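Local coordinates for MNMC2 (Aquifex aeolicus, PDB 3VYW), which acts as an S-adenosylmethionine-dependent tRNA methyltransferase in wobble-uridine modification, working without the oxidase domain to which such enzymes are usually fused, at residues L101-G106 against S210-R215; K169-D174 against K180-F185; H192-P197 against P201-L206. All coordinates share one frame; numbering follows the deposited sequence.

Contact 1: L101-G106 against S210-R215; sequences LDVGFG and SLIKER. With SAM (S-adenosylmethionine), chain E.
Ile212, on helix 206-213, sets its terminal methyl against both Leu101 and Val103, two side chains on the same face of strand 97-103. Followed outward, CB of Ile212 stays on the helix side, 5.0 Å from Leu101 CD1. CG2, the shorter branch, comes somewhat closer, its distance to Leu101 CD1 being 4.4 Å. CG1 is placed beside the backbone N and opposite the carbonyl carbon (chi1 -68°), and from there a second torsion of -100°, well off a staggered value, carries the last methyl to the strand. That methyl makes the closest approaches: Ile212 CD1 lies 3.7 Å from Val103 CG2 and 3.8 Å from Leu101 CD1, so one tip is shared by two hydrophobic partners. On Val103 the touching branch is the one beside its own backbone N.

Arg215 adds only its CB, 4.4 Å from Leu101 CD1. The rest of its chain leads away from the strand, and NH2 makes a salt bridge with OE2 of Glu214, 3.1 Å, lying in the guanidinium plane.

Beyond Val103 the strand runs into the glycine-rich loop of class I methyltransferases, motif I. The carbonyl O of Gly104 accepts a hydrogen bond from the amino N of S-adenosylmethionine at 2.8 Å, and a CB on either Gly104 or Gly106 would collide with the cofactor.

Helix 206-213 thus covers one face of the central sheet, while the cofactor sits at the carboxyl end of the strand. All the touching atoms across the interface are aliphatic carbons, and the two segments bury 155 Å² in total. The chemistry is consistent with cohesion by dispersion and exclusion of water, with no directional bond between these two segments.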
loop_
_atom_site.group_PDB
_atom_site.type_symbol
_atom_site.label_atom_id
_atom_site.label_comp_id
_atom_site.label_asym_id
_atom_site.label_seq_id
_atom_site.Cartn_x
_atom_site.Cartn_y
_atom_site.Cartn_z
ATOM N N LEU A 101 3.651 -1.822 -11.154
ATOM C CA LEU A 101 4.383 -1.129 -10.135
ATOM C C LEU A 101 3.922 -1.705 -8.827
ATOM O O LEU A 101 2.798 -1.628 -8.499
ATOM C CB LEU A 101 4.036 0.343 -10.203
ATOM C CG LEU A 101 5.105 1.380 -10.025
ATOM C CD1 LEU A 101 4.696 2.499 -9.116
ATOM C CD2 LEU A 101 6.335 0.721 -9.513
ATOM N N ASP A 102 4.810 -2.326 -8.082
ATOM C CA ASP A 102 4.410 -2.990 -6.866
ATOM C C ASP A 102 4.919 -2.294 -5.647
ATOM O O ASP A 102 6.076 -2.248 -5.430
ATOM C CB ASP A 102 4.944 -4.399 -6.889
ATOM C CG ASP A 102 4.307 -5.266 -5.888
ATOM O OD1 ASP A 102 3.110 -5.144 -5.720
ATOM O OD2 ASP A 102 4.978 -6.077 -5.258
ATOM N N VAL A 103 4.031 -1.787 -4.820
ATOM C CA VAL A 103 4.431 -1.078 -3.632
ATOM C C VAL A 103 4.431 -2.002 -2.433
ATOM O O VAL A 103 3.424 -2.281 -1.887
ATOM C CB VAL A 103 3.452 0.059 -3.371
ATOM C CG1 VAL A 103 3.688 0.667 -2.040
ATOM C CG2 VAL A 103 3.527 1.111 -4.422
ATOM N N GLY A 104 5.598 -2.480 -2.052
ATOM C CA GLY A 104 5.765 -3.434 -0.982
ATOM C C GLY A 104 5.838 -4.858 -1.446
ATOM O O GLY A 104 4.854 -5.485 -1.619
ATOM N N PHE A 105 7.021 -5.386 -1.623
ATOM C CA PHE A 105 7.128 -6.713 -2.148
ATOM C C PHE A 105 6.489 -7.743 -1.253
ATOM O O PHE A 105 5.850 -8.640 -1.713
ATOM C CB PHE A 105 8.566 -7.087 -2.391
ATOM C CG PHE A 105 8.723 -8.463 -2.881
ATOM C CD1 PHE A 105 8.494 -8.754 -4.175
ATOM C CD2 PHE A 105 9.021 -9.465 -2.026
ATOM C CE1 PHE A 105 8.600 -10.017 -4.628
ATOM C CE2 PHE A 105 9.128 -10.734 -2.469
ATOM C CZ PHE A 105 8.925 -11.007 -3.775
ATOM N N GLY A 106 6.680 -7.596 0.038
ATOM C CA GLY A 106 6.121 -8.493 1.008
ATOM C C GLY A 106 6.561 -9.917 0.866
ATOM O O GLY A 106 7.708 -10.190 0.845
ATOM N N SER A 210 1.940 11.230 -5.508
ATOM C CA SER A 210 2.281 12.043 -6.636
ATOM C C SER A 210 3.402 11.441 -7.422
ATOM O O SER A 210 3.411 11.498 -8.624
ATOM C CB SER A 210 2.714 13.409 -6.141
ATOM O OG SER A 210 2.474 14.405 -7.082
ATOM N N LEU A 211 4.386 10.918 -6.727
ATOM C CA LEU A 211 5.466 10.240 -7.371
ATOM C C LEU A 211 4.990 8.992 -8.053
ATOM O O LEU A 211 5.480 8.621 -9.061
ATOM C CB LEU A 211 6.583 9.961 -6.403
ATOM C CG LEU A 211 7.205 11.175 -5.767
ATOM C CD1 LEU A 211 8.089 10.712 -4.654
ATOM C CD2 LEU A 211 8.023 11.952 -6.752
ATOM N N ILE A 212 4.041 8.329 -7.449
ATOM C CA ILE A 212 3.423 7.171 -8.019
ATOM C C ILE A 212 2.685 7.527 -9.252
ATOM O O ILE A 212 2.597 6.751 -10.125
ATOM C CB ILE A 212 2.461 6.493 -7.053
ATOM C CG1 ILE A 212 3.219 5.875 -5.911
ATOM C CG2 ILE A 212 1.681 5.413 -7.756
ATOM C CD1 ILE A 212 3.428 4.403 -6.082
ATOM N N LYS A 213 2.102 8.701 -9.268
ATOM C CA LYS A 213 1.288 9.171 -10.365
ATOM C C LYS A 213 2.090 9.322 -11.635
ATOM O O LYS A 213 1.628 9.038 -12.687
ATOM C CB LYS A 213 0.642 10.488 -9.989
ATOM C CG LYS A 213 -0.534 10.894 -10.840
ATOM C CD LYS A 213 -0.472 12.354 -11.214
ATOM C CE LYS A 213 -1.752 12.801 -11.852
ATOM N NZ LYS A 213 -2.024 14.234 -11.631
ATOM N N GLU A 214 3.313 9.775 -11.496
ATOM C CA GLU A 214 4.168 10.004 -12.605
ATOM C C GLU A 214 4.461 8.695 -13.271
ATOM O O GLU A 214 4.889 8.642 -14.383
ATOM C CB GLU A 214 5.449 10.654 -12.156
ATOM C CG GLU A 214 5.320 12.097 -11.784
ATOM C CD GLU A 214 6.440 12.536 -10.884
ATOM O OE1 GLU A 214 6.298 13.534 -10.161
ATOM O OE2 GLU A 214 7.481 11.883 -10.897
ATOM N N ARG A 215 4.233 7.623 -12.560
ATOM C CA ARG A 215 4.653 6.336 -13.003
ATOM C C ARG A 215 3.539 5.428 -13.405
ATOM O O ARG A 215 3.717 4.257 -13.514
ATOM C CB ARG A 215 5.527 5.717 -11.954
ATOM C CG ARG A 215 6.985 5.923 -12.239
ATOM C CD ARG A 215 7.816 6.177 -11.017
ATOM N NE ARG A 215 7.972 7.579 -10.784
ATOM C CZ ARG A 215 9.102 8.139 -10.447
ATOM N NH1 ARG A 215 10.172 7.408 -10.331
ATOM N NH2 ARG A 215 9.161 9.422 -10.241
HETATM N N SAM E . 2.590 -7.064 -0.939
HETATM C CA SAM E . 3.011 -8.059 -0.026
HETATM C C SAM E . 2.505 -9.322 -0.605
HETATM O O SAM E . 2.835 -10.409 -0.202
HETATM O OXT SAM E . 1.771 -9.249 -1.546
HETATM C CB SAM E . 2.494 -7.605 1.321
HETATM C CG SAM E . 3.446 -6.511 1.818
HETATM S SD SAM E . 3.114 -5.806 3.264
HETATM C CE SAM E . 1.543 -5.378 3.282
HETATM C "C5'" SAM E . 3.964 -4.395 3.457
HETATM C "C4'" SAM E . 5.392 -4.367 2.895
HETATM O "O4'" SAM E . 5.789 -3.027 2.682
HETATM C "C3'" SAM E . 6.444 -4.934 3.825
HETATM O "O3'" SAM E . 7.365 -5.706 3.086
HETATM C "C2'" SAM E . 7.164 -3.722 4.348
HETATM O "O2'" SAM E . 8.494 -4.034 4.659
HETATM C "C1'" SAM E . 7.088 -2.792 3.184
HETATM N N9 SAM E . 7.342 -1.371 3.505
HETATM C C8 SAM E . 6.834 -0.656 4.480
HETATM N N7 SAM E . 7.267 0.590 4.460
HETATM C C5 SAM E . 8.082 0.700 3.453
HETATM C C6 SAM E . 8.889 1.760 2.864
HETATM N N6 SAM E . 8.922 2.983 3.362
HETATM N N1 SAM E . 9.600 1.468 1.814
HETATM C C2 SAM E . 9.590 0.280 1.286
HETATM N N3 SAM E . 8.902 -0.708 1.770
HETATM C C4 SAM E . 8.136 -0.582 2.834
#

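Contact 2: K169-D174 against K180-F185; sequences KVLLGD and KEVENF. With SAM (S-adenosylmethionine), chain E.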
loop_
_atom_site.group_PDB
_atom_site.type_symbol
_atom_site.label_atom_id
_atom_site.label_comp_id
_atom_site.label_asym_id
_atom_site.label_seq_id
_atom_site.Cartn_x
_atom_site.Cartn_y
_atom_site.Cartn_z
ATOM N N LYS A 169 12.495 -6.139 -10.956
ATOM C CA LYS A 169 13.408 -5.491 -10.055
ATOM C C LYS A 169 12.735 -5.143 -8.778
ATOM O O LYS A 169 11.800 -4.416 -8.781
ATOM C CB LYS A 169 14.002 -4.234 -10.648
ATOM C CG LYS A 169 13.818 -4.087 -12.127
ATOM C CD LYS A 169 15.046 -3.498 -12.793
ATOM C CE LYS A 169 14.702 -2.242 -13.562
ATOM N NZ LYS A 169 13.642 -2.461 -14.571
ATOM N N VAL A 170 13.248 -5.616 -7.678
ATOM C CA VAL A 170 12.743 -5.218 -6.415
ATOM C C VAL A 170 13.820 -4.353 -5.872
ATOM O O VAL A 170 14.907 -4.789 -5.736
ATOM C CB VAL A 170 12.585 -6.421 -5.519
ATOM C CG1 VAL A 170 12.102 -6.007 -4.163
ATOM C CG2 VAL A 170 11.629 -7.392 -6.126
ATOM N N LEU A 171 13.533 -3.103 -5.594
ATOM C CA LEU A 171 14.550 -2.215 -5.120
ATOM C C LEU A 171 14.421 -2.085 -3.646
ATOM O O LEU A 171 13.427 -1.643 -3.139
ATOM C CB LEU A 171 14.389 -0.860 -5.751
ATOM C CG LEU A 171 14.157 -0.862 -7.243
ATOM C CD1 LEU A 171 13.818 0.508 -7.759
ATOM C CD2 LEU A 171 15.336 -1.430 -7.978
ATOM N N LEU A 172 15.456 -2.521 -2.971
ATOM C CA LEU A 172 15.564 -2.441 -1.552
ATOM C C LEU A 172 15.843 -1.053 -1.093
ATOM O O LEU A 172 16.393 -0.273 -1.805
ATOM C CB LEU A 172 16.640 -3.382 -1.085
ATOM C CG LEU A 172 16.651 -4.610 -1.955
ATOM C CD1 LEU A 172 17.421 -5.709 -1.275
ATOM C CD2 LEU A 172 15.235 -5.045 -2.207
ATOM N N GLY A 173 15.484 -0.798 0.148
ATOM C CA GLY A 173 15.407 0.512 0.737
ATOM C C GLY A 173 14.029 1.101 0.721
ATOM O O GLY A 173 13.123 0.505 0.223
ATOM N N ASP A 174 13.908 2.298 1.258
ATOM C CA ASP A 174 12.686 3.080 1.310
ATOM C C ASP A 174 12.194 3.435 -0.052
ATOM O O ASP A 174 12.925 3.904 -0.858
ATOM C CB ASP A 174 13.011 4.397 2.013
ATOM C CG ASP A 174 11.808 5.079 2.587
ATOM O OD1 ASP A 174 10.713 4.948 2.071
ATOM O OD2 ASP A 174 11.968 5.775 3.573
ATOM N N LYS A 180 12.441 7.616 -7.156
ATOM C CA LYS A 180 12.885 8.649 -8.035
ATOM C C LYS A 180 13.696 8.066 -9.168
ATOM O O LYS A 180 13.708 8.611 -10.254
ATOM C CB LYS A 180 13.661 9.713 -7.286
ATOM C CG LYS A 180 13.050 10.121 -5.966
ATOM C CD LYS A 180 12.552 11.537 -5.954
ATOM C CE LYS A 180 12.398 11.992 -4.523
ATOM N NZ LYS A 180 12.173 13.448 -4.358
ATOM N N GLU A 181 14.345 6.944 -8.922
ATOM C CA GLU A 181 15.093 6.260 -9.948
ATOM C C GLU A 181 14.269 5.710 -11.069
ATOM O O GLU A 181 14.790 5.446 -12.121
ATOM C CB GLU A 181 15.906 5.135 -9.384
ATOM C CG GLU A 181 16.838 5.546 -8.293
ATOM C CD GLU A 181 17.361 4.361 -7.557
ATOM O OE1 GLU A 181 17.882 4.520 -6.460
ATOM O OE2 GLU A 181 17.242 3.267 -8.089
ATOM N N VAL A 182 12.991 5.489 -10.857
ATOM C CA VAL A 182 12.252 4.844 -11.899
ATOM C C VAL A 182 11.767 5.863 -12.876
ATOM O O VAL A 182 10.996 6.730 -12.554
ATOM C CB VAL A 182 11.066 4.070 -11.372
ATOM C CG1 VAL A 182 10.230 3.587 -12.517
ATOM C CG2 VAL A 182 11.523 2.919 -10.518
ATOM N N GLU A 183 12.268 5.730 -14.092
ATOM C CA GLU A 183 12.009 6.635 -15.165
ATOM C C GLU A 183 11.614 5.796 -16.341
ATOM O O GLU A 183 11.952 4.649 -16.425
ATOM C CB GLU A 183 13.262 7.442 -15.458
ATOM C CG GLU A 183 13.449 8.630 -14.528
ATOM C CD GLU A 183 14.888 8.878 -14.124
ATOM O OE1 GLU A 183 15.799 8.358 -14.782
ATOM O OE2 GLU A 183 15.116 9.605 -13.148
ATOM N N ASN A 184 10.854 6.368 -17.242
ATOM C CA ASN A 184 10.491 5.686 -18.450
ATOM C C ASN A 184 9.653 4.456 -18.213
ATOM O O ASN A 184 9.659 3.529 -18.992
ATOM C CB ASN A 184 11.748 5.343 -19.231
ATOM C CG ASN A 184 12.662 6.537 -19.416
ATOM O OD1 ASN A 184 12.291 7.525 -20.026
ATOM N ND2 ASN A 184 13.863 6.444 -18.890
ATOM N N PHE A 185 8.917 4.456 -17.127
ATOM C CA PHE A 185 8.018 3.371 -16.824
ATOM C C PHE A 185 6.629 3.940 -16.594
ATOM O O PHE A 185 6.441 4.726 -15.704
ATOM C CB PHE A 185 8.541 2.720 -15.549
ATOM C CG PHE A 185 7.939 1.391 -15.221
ATOM C CD1 PHE A 185 8.323 0.276 -15.881
ATOM C CD2 PHE A 185 7.048 1.272 -14.207
ATOM C CE1 PHE A 185 7.802 -0.935 -15.571
ATOM C CE2 PHE A 185 6.514 0.065 -13.888
ATOM C CZ PHE A 185 6.889 -1.045 -14.571
HETATM N N SAM E . 2.590 -7.064 -0.939
HETATM C CA SAM E . 3.011 -8.059 -0.026
HETATM C C SAM E . 2.505 -9.322 -0.605
HETATM O O SAM E . 2.835 -10.409 -0.202
HETATM O OXT SAM E . 1.771 -9.249 -1.546
HETATM C CB SAM E . 2.494 -7.605 1.321
HETATM C CG SAM E . 3.446 -6.511 1.818
HETATM S SD SAM E . 3.114 -5.806 3.264
HETATM C CE SAM E . 1.543 -5.378 3.282
HETATM C "C5'" SAM E . 3.964 -4.395 3.457
HETATM C "C4'" SAM E . 5.392 -4.367 2.895
HETATM O "O4'" SAM E . 5.789 -3.027 2.682
HETATM C "C3'" SAM E . 6.444 -4.934 3.825
HETATM O "O3'" SAM E . 7.365 -5.706 3.086
HETATM C "C2'" SAM E . 7.164 -3.722 4.348
HETATM O "O2'" SAM E . 8.494 -4.034 4.659
HETATM C "C1'" SAM E . 7.088 -2.792 3.184
HETATM N N9 SAM E . 7.342 -1.371 3.505
HETATM C C8 SAM E . 6.834 -0.656 4.480
HETATM N N7 SAM E . 7.267 0.590 4.460
HETATM C C5 SAM E . 8.082 0.700 3.453
HETATM C C6 SAM E . 8.889 1.760 2.864
HETATM N N6 SAM E . 8.922 2.983 3.362
HETATM N N1 SAM E . 9.600 1.468 1.814
HETATM C C2 SAM E . 9.590 0.280 1.286
HETATM N N3 SAM E . 8.902 -0.708 1.770
HETATM C C4 SAM E . 8.136 -0.582 2.834
#
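OD1 of Asp174 takes the adenine amino group of S-adenosylmethionine, N6 donating across 3.0 Å with an almost straight N-H...O angle of 175°. The same carboxylate also serves the protein: Asp174 is the N-cap of helix 175-178, its side chain capping a backbone N, and OD2 forms a salt bridge with Arg176. With CG anti to the backbone N (chi1 -159°), the carboxylate can face cofactor and helix start together. Engagement by cofactor, helix start and Arg176 is likely to restrict its rotation, and the acidic group after this strand reads adenine as in many class I methyltransferases.

Between the segments themselves the packing is slight, 81 Å² in all, and the nearest CA atoms, of Leu171 and Glu181, are 9.8 Å apart. Leu171 spans the gap with an extended side chain, CD1 anti to CA, whose tip meets CG2 of Val182 at 4.3 Å. The same CD1 lies 4.4 Å from OE2 of Glu181, a loose approach; the carboxylate has its salt bridge through OE1 with NE of Arg178.

Arg178 also donates from NH1 to the carbonyl O of Leu172, so one guanidinium ties both segments. Strand 166-172 pairs through Leu171 with Ser131 and Glu133 of strand 126-133. Val182, in the loop between helix 175-178 and strand 187-192, packs on Ile130 of strand 126-133.

Contact 3: H192-P197 against P201-L206; sequences HDAFSP and PELWTL. With SAM (S-adenosylmethionine), chain E.
The chain doubles back on itself, the CA atoms of Pro197 and Pro201 closing to 4.9 Å and those of Ala194 and Leu203 standing 6.8 Å apart, with residues 201-203 forming a 3-10 turn. Into the fold of this loop Trp204 lays its indole like a wafer. CG of Pro197 sits 3.7 Å from the centroid of the five-membered ring, 5° off the normal, a CH-pi contact squarely over one face. Against the opposite face comes His192, its CD2 3.5 Å from CZ3 of Trp204, the ring planes inclined at 39°. The indole edge is used as well: NE1 of Trp204 donates to the carbonyl O of Phe195 at 3.1 Å, close to the indole plane. With CG beside the backbone N (chi1 -51°), the indole is directed between Pro197 and His192.

His192 has a bond of its own: NE2 donates, in the ring plane, to the carbonyl O of Leu203 at 2.9 Å. Were Trp204 replaced by an alanine, a gap between Pro197 and His192 is likely to open and the Phe195 carbonyl to lose its indole donor.

On the cofactor side, CD1 of Leu203 lies 3.6 Å from CB of Ala194 and also packs on the adenine, while CE1 of Phe195 approaches C5' of S-adenosylmethionine to 3.3 Å, over a ring face. Asp193 OD2 accepts from the cofactor amino N, and Glu202 OE2 more weakly from N6.

The whole loop joins strand 187-192, whose His192 pairs by backbone with Val223, to helix 206-213, capped by Thr205. Val231 of helix 229-237 touches Pro197 and Trp204, and helix 292-303 packs on Pro201.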
loop_
_atom_site.group_PDB
_atom_site.type_symbol
_atom_site.label_atom_id
_atom_site.label_comp_id
_atom_site.label_asym_id
_atom_site.label_seq_id
_atom_site.Cartn_x
_atom_site.Cartn_y
_atom_site.Cartn_z
ATOM N N HIS A 192 -0.776 -1.229 -4.665
ATOM C CA HIS A 192 -0.291 -0.466 -3.586
ATOM C C HIS A 192 -0.581 -1.127 -2.309
ATOM O O HIS A 192 -1.618 -0.946 -1.748
ATOM C CB HIS A 192 -0.977 0.861 -3.644
ATOM C CG HIS A 192 -0.284 1.925 -2.886
ATOM N ND1 HIS A 192 0.241 2.955 -3.459
ATOM C CD2 HIS A 192 -0.052 2.067 -1.562
ATOM C CE1 HIS A 192 0.795 3.723 -2.564
ATOM N NE2 HIS A 192 0.640 3.252 -1.378
ATOM N N ASP A 193 0.370 -1.872 -1.807
ATOM C CA ASP A 193 0.116 -2.748 -0.703
ATOM C C ASP A 193 1.073 -2.546 0.421
ATOM O O ASP A 193 1.918 -3.348 0.662
ATOM C CB ASP A 193 0.218 -4.170 -1.173
ATOM C CG ASP A 193 -0.456 -5.111 -0.273
ATOM O OD1 ASP A 193 -1.210 -4.673 0.566
ATOM O OD2 ASP A 193 -0.229 -6.295 -0.389
ATOM N N ALA A 194 0.926 -1.434 1.095
ATOM C CA ALA A 194 1.644 -1.142 2.285
ATOM C C ALA A 194 0.823 -1.570 3.466
ATOM O O ALA A 194 -0.281 -1.998 3.323
ATOM C CB ALA A 194 1.959 0.318 2.349
ATOM N N PHE A 195 1.387 -1.460 4.638
ATOM C CA PHE A 195 0.667 -1.684 5.856
ATOM C C PHE A 195 -0.200 -0.474 6.007
ATOM O O PHE A 195 -0.037 0.472 5.325
ATOM C CB PHE A 195 1.594 -1.879 7.048
ATOM C CG PHE A 195 2.292 -3.181 7.054
ATOM C CD1 PHE A 195 3.607 -3.254 6.758
ATOM C CD2 PHE A 195 1.627 -4.317 7.331
ATOM C CE1 PHE A 195 4.248 -4.439 6.735
ATOM C CE2 PHE A 195 2.257 -5.513 7.308
ATOM C CZ PHE A 195 3.574 -5.575 7.012
ATOM N N SER A 196 -1.128 -0.512 6.918
ATOM C CA SER A 196 -2.234 0.393 6.943
ATOM C C SER A 196 -1.760 1.808 7.173
ATOM O O SER A 196 -0.713 2.009 7.691
ATOM C CB SER A 196 -3.237 -0.095 7.961
ATOM O OG SER A 196 -3.586 0.900 8.841
ATOM N N PRO A 197 -2.503 2.793 6.725
ATOM C CA PRO A 197 -1.972 4.137 6.638
ATOM C C PRO A 197 -1.549 4.775 7.938
ATOM O O PRO A 197 -0.616 5.494 7.941
ATOM C CB PRO A 197 -3.107 4.899 5.982
ATOM C CG PRO A 197 -3.771 3.897 5.151
ATOM C CD PRO A 197 -3.405 2.534 5.615
ATOM N N PRO A 201 2.674 5.345 7.467
ATOM C CA PRO A 201 2.281 6.611 6.884
ATOM C C PRO A 201 3.038 7.120 5.658
ATOM O O PRO A 201 2.424 7.779 4.862
ATOM C CB PRO A 201 2.354 7.572 8.058
ATOM C CG PRO A 201 2.858 6.812 9.180
ATOM C CD PRO A 201 2.644 5.400 8.917
ATOM N N GLU A 202 4.315 6.806 5.509
ATOM C CA GLU A 202 5.152 7.362 4.451
ATOM C C GLU A 202 4.638 6.984 3.122
ATOM O O GLU A 202 4.885 7.652 2.193
ATOM C CB GLU A 202 6.596 6.889 4.513
ATOM C CG GLU A 202 7.098 6.455 5.844
ATOM C CD GLU A 202 6.659 5.080 6.235
ATOM O OE1 GLU A 202 5.588 4.966 6.736
ATOM O OE2 GLU A 202 7.402 4.141 6.113
ATOM N N LEU A 203 3.949 5.868 3.034
ATOM C CA LEU A 203 3.572 5.331 1.759
ATOM C C LEU A 203 2.208 5.762 1.316
ATOM O O LEU A 203 1.739 5.348 0.326
ATOM C CB LEU A 203 3.695 3.826 1.800
ATOM C CG LEU A 203 5.124 3.336 1.889
ATOM C CD1 LEU A 203 5.210 1.840 1.880
ATOM C CD2 LEU A 203 5.883 3.893 0.731
ATOM N N TRP A 204 1.564 6.587 2.091
ATOM C CA TRP A 204 0.289 7.067 1.726
ATOM C C TRP A 204 0.139 8.541 1.651
ATOM O O TRP A 204 -0.958 9.024 1.673
ATOM C CB TRP A 204 -0.737 6.536 2.673
ATOM C CG TRP A 204 -0.705 5.064 2.868
ATOM C CD1 TRP A 204 -0.045 4.370 3.824
ATOM C CD2 TRP A 204 -1.399 4.068 2.112
ATOM N NE1 TRP A 204 -0.266 3.073 3.700
ATOM C CE2 TRP A 204 -1.066 2.822 2.705
ATOM C CE3 TRP A 204 -2.237 4.086 1.039
ATOM C CZ2 TRP A 204 -1.557 1.642 2.243
ATOM C CZ3 TRP A 204 -2.721 2.890 0.577
ATOM C CH2 TRP A 204 -2.386 1.697 1.164
ATOM N N THR A 205 1.209 9.289 1.612
ATOM C CA THR A 205 1.064 10.716 1.546
ATOM C C THR A 205 0.704 11.182 0.167
ATOM O O THR A 205 0.921 10.501 -0.761
ATOM C CB THR A 205 2.309 11.435 2.004
ATOM O OG1 THR A 205 3.416 10.903 1.327
ATOM C CG2 THR A 205 2.503 11.214 3.406
ATOM N N LEU A 206 0.192 12.388 0.064
ATOM C CA LEU A 206 -0.088 13.026 -1.189
ATOM C C LEU A 206 1.187 13.152 -1.980
ATOM O O LEU A 206 1.203 13.007 -3.156
ATOM C CB LEU A 206 -0.603 14.419 -0.902
ATOM C CG LEU A 206 -1.621 15.232 -1.688
ATOM C CD1 LEU A 206 -1.230 16.671 -1.659
ATOM C CD2 LEU A 206 -1.921 14.790 -3.082
HETATM N N SAM E . 2.590 -7.064 -0.939
HETATM C CA SAM E . 3.011 -8.059 -0.026
HETATM C C SAM E . 2.505 -9.322 -0.605
HETATM O O SAM E . 2.835 -10.409 -0.202
HETATM O OXT SAM E . 1.771 -9.249 -1.546
HETATM C CB SAM E . 2.494 -7.605 1.321
HETATM C CG SAM E . 3.446 -6.511 1.818
HETATM S SD SAM E . 3.114 -5.806 3.264
HETATM C CE SAM E . 1.543 -5.378 3.282
HETATM C "C5'" SAM E . 3.964 -4.395 3.457
HETATM C "C4'" SAM E . 5.392 -4.367 2.895
HETATM O "O4'" SAM E . 5.789 -3.027 2.682
HETATM C "C3'" SAM E . 6.444 -4.934 3.825
HETATM O "O3'" SAM E . 7.365 -5.706 3.086
HETATM C "C2'" SAM E . 7.164 -3.722 4.348
HETATM O "O2'" SAM E . 8.494 -4.034 4.659
HETATM C "C1'" SAM E . 7.088 -2.792 3.184
HETATM N N9 SAM E . 7.342 -1.371 3.505
HETATM C C8 SAM E . 6.834 -0.656 4.480
HETATM N N7 SAM E . 7.267 0.590 4.460
HETATM C C5 SAM E . 8.082 0.700 3.453
HETATM C C6 SAM E . 8.889 1.760 2.864
HETATM N N6 SAM E . 8.922 2.983 3.362
HETATM N N1 SAM E . 9.600 1.468 1.814
HETATM C C2 SAM E . 9.590 0.280 1.286
HETATM N N3 SAM E . 8.902 -0.708 1.770
HETATM C C4 SAM E . 8.136 -0.582 2.834
#

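How the contacts relate
All three contacts reach S-adenosylmethionine, and contact 3 shares an atom of it with each of the others. The amino N is shared by Gly104 of contact 1 and Asp193 of contact 3, the adenine N6 by Asp174 of contact 2 and, weakly, Glu202 of contact 3. Contacts 1 and 3, with centres about 10 Å apart, are joined by a probable hydrogen bond, Val103 O to Asp193 N, 3.1 Å. Contacts 1 and 2, about 9 Å between centres, touch where Phe105 CD1 lies 3.9 Å from Val170 CG2. Contacts 2 and 3 are about 17 Å apart between centres and do not touch; both fall, one after the other, within the chain spanning 106 to 210.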